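Local coordinates for protein glycosyl hydrolase (Streptomyces cattleya, PDB 7LR8) that probably hydrolyses the beta-1,4 link between mannose and N-acetylglucosamine in the core of N-glycans, as a family GH5 glycosidase of the pathway that degrades them, at residues L132-A137 / A183-A188. The protein carries 1 engineered substitution. Sequence-based numbering, arbitrary orientation.
Sequences LRTLAA and ACERGA
Two neighbouring outer helices of the (beta/alpha)8 barrel of this GH5 glycosidase, 122-139 and 170-187, pack through Ala136, Ala137 and Gly187, and the smallness of these residues fits the close approach: the axes of segments 132-137 and 183-187 come to 7.3 Å and cross at -31°. With no side chain on Gly187 the backbones meet directly, its CA lying 3.7 Å from Arg133 O. Its own carbonyl O receives a CA-H...O contact from Ala137 CA at 3.1 Å. Ala136 CB sits over the last turn, 3.6 Å from Cys184 O and 3.8 Å from Ala188 CB. On the inner side, Leu132 lays CB and CD1 alongside Cys184 SG, each 4.0 Å away. On the outer side, Arg133 has CG anti to its N (chi1 -166°), which brings CG to 3.5 Å from Ala183 O; the chain then bends at chi3, and NH2 forms a salt bridge with Glu130 OE2, while NH1 donates to a water in the guanidinium plane that binds Arg186 O weakly. Strand 145-152, between the two helices in the chain, lies against both: Met148 touches Ala136 and Cys184, and Phe145 touches Ala188, while helix 71-86 meets Leu135 farther round the barrel.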
loop_
_atom_site.group_PDB
_atom_site.type_symbol
_atom_site.label_atom_id
_atom_site.label_comp_id
_atom_site.label_asym_id
_atom_site.label_seq_id
_atom_site.Cartn_x
_atom_site.Cartn_y
_atom_site.Cartn_z
ATOM N N LEU B 132 -13.614 -12.123 0.943
ATOM C CA LEU B 132 -13.695 -13.179 1.954
ATOM C C LEU B 132 -14.498 -14.372 1.449
ATOM O O LEU B 132 -14.109 -15.526 1.661
ATOM C CB LEU B 132 -14.312 -12.645 3.246
ATOM C CG LEU B 132 -13.541 -11.600 4.052
ATOM C CD1 LEU B 132 -14.373 -11.187 5.254
ATOM C CD2 LEU B 132 -12.198 -12.161 4.493
ATOM N N ARG B 133 -15.628 -14.110 0.781
ATOM C CA ARG B 133 -16.406 -15.186 0.187
ATOM C C ARG B 133 -15.576 -15.981 -0.813
ATOM O O ARG B 133 -15.668 -17.215 -0.868
ATOM C CB ARG B 133 -17.645 -14.602 -0.499
ATOM C CG ARG B 133 -18.703 -15.652 -0.852
ATOM C CD ARG B 133 -19.630 -15.178 -1.972
ATOM N NE ARG B 133 -18.878 -14.877 -3.182
ATOM C CZ ARG B 133 -18.463 -15.789 -4.055
ATOM N NH1 ARG B 133 -18.751 -17.078 -3.874
ATOM N NH2 ARG B 133 -17.754 -15.406 -5.109
ATOM N N THR B 134 -14.786 -15.280 -1.631
ATOM C CA THR B 134 -13.973 -15.931 -2.657
ATOM C C THR B 134 -12.922 -16.844 -2.028
ATOM O O THR B 134 -12.736 -17.988 -2.468
ATOM C CB THR B 134 -13.309 -14.871 -3.545
ATOM O OG1 THR B 134 -14.316 -14.201 -4.319
ATOM C CG2 THR B 134 -12.330 -15.503 -4.526
ATOM N N LEU B 135 -12.219 -16.355 -1.001
ATOM C CA LEU B 135 -11.227 -17.197 -0.329
ATOM C C LEU B 135 -11.884 -18.426 0.272
ATOM O O LEU B 135 -11.413 -19.556 0.074
ATOM C CB LEU B 135 -10.492 -16.411 0.761
ATOM C CG LEU B 135 -9.634 -15.235 0.290
ATOM C CD1 LEU B 135 -8.675 -14.812 1.396
ATOM C CD2 LEU B 135 -8.873 -15.586 -0.979
ATOM N N ALA B 136 -12.979 -18.222 1.012
ATOM C CA ALA B 136 -13.656 -19.335 1.666
ATOM C C ALA B 136 -14.162 -20.353 0.655
ATOM O O ALA B 136 -14.013 -21.560 0.866
ATOM C CB ALA B 136 -14.806 -18.816 2.530
ATOM N N ALA B 137 -14.772 -19.894 -0.450
ATOM C CA ALA B 137 -15.288 -20.834 -1.439
ATOM C C ALA B 137 -14.163 -21.636 -2.083
ATOM O O ALA B 137 -14.329 -22.825 -2.394
ATOM C CB ALA B 137 -16.101 -20.080 -2.507
ATOM N N ALA B 183 -20.532 -13.394 4.681
ATOM C CA ALA B 183 -19.833 -13.674 3.432
ATOM C C ALA B 183 -18.943 -14.903 3.560
ATOM O O ALA B 183 -18.914 -15.750 2.657
ATOM C CB ALA B 183 -19.009 -12.464 3.004
ATOM N N CYS B 184 -18.237 -15.033 4.684
ATOM C CA CYS B 184 -17.447 -16.236 4.920
ATOM C C CYS B 184 -18.328 -17.471 4.907
ATOM O O CYS B 184 -17.961 -18.502 4.331
ATOM C CB CYS B 184 -16.715 -16.143 6.259
ATOM S SG CYS B 184 -15.483 -14.823 6.395
ATOM N N GLU B 185 -19.500 -17.382 5.543
ATOM C CA GLU B 185 -20.401 -18.524 5.624
ATOM C C GLU B 185 -20.973 -18.886 4.252
ATOM O O GLU B 185 -21.102 -20.072 3.931
ATOM C CB GLU B 185 -21.517 -18.214 6.624
ATOM C CG GLU B 185 -22.539 -19.316 6.777
ATOM C CD GLU B 185 -22.012 -20.505 7.548
ATOM O OE1 GLU B 185 -21.055 -20.350 8.344
ATOM O OE2 GLU B 185 -22.581 -21.603 7.363
ATOM N N ARG B 186 -21.313 -17.887 3.423
ATOM C CA ARG B 186 -21.751 -18.193 2.063
ATOM C C ARG B 186 -20.654 -18.910 1.282
ATOM O O ARG B 186 -20.938 -19.827 0.500
ATOM C CB ARG B 186 -22.179 -16.913 1.341
ATOM C CG ARG B 186 -23.430 -16.289 1.925
ATOM C CD ARG B 186 -24.100 -15.326 0.948
ATOM N NE ARG B 186 -23.229 -14.238 0.512
ATOM C CZ ARG B 186 -22.934 -13.173 1.242
ATOM N NH1 ARG B 186 -23.419 -13.054 2.470
ATOM N NH2 ARG B 186 -22.139 -12.234 0.749
ATOM N N GLY B 187 -19.394 -18.522 1.496
ATOM C CA GLY B 187 -18.308 -19.152 0.762
ATOM C C GLY B 187 -18.023 -20.568 1.232
ATOM O O GLY B 187 -17.730 -21.454 0.425
ATOM N N ALA B 188 -18.063 -20.795 2.540
ATOM C CA ALA B 188 -17.757 -22.106 3.112
ATOM C C ALA B 188 -18.771 -22.423 4.199
ATOM O O ALA B 188 -18.499 -22.265 5.399
ATOM C CB ALA B 188 -16.325 -22.144 3.659
HETATM O O HOH W 1 -20.355 -18.705 -2.208
#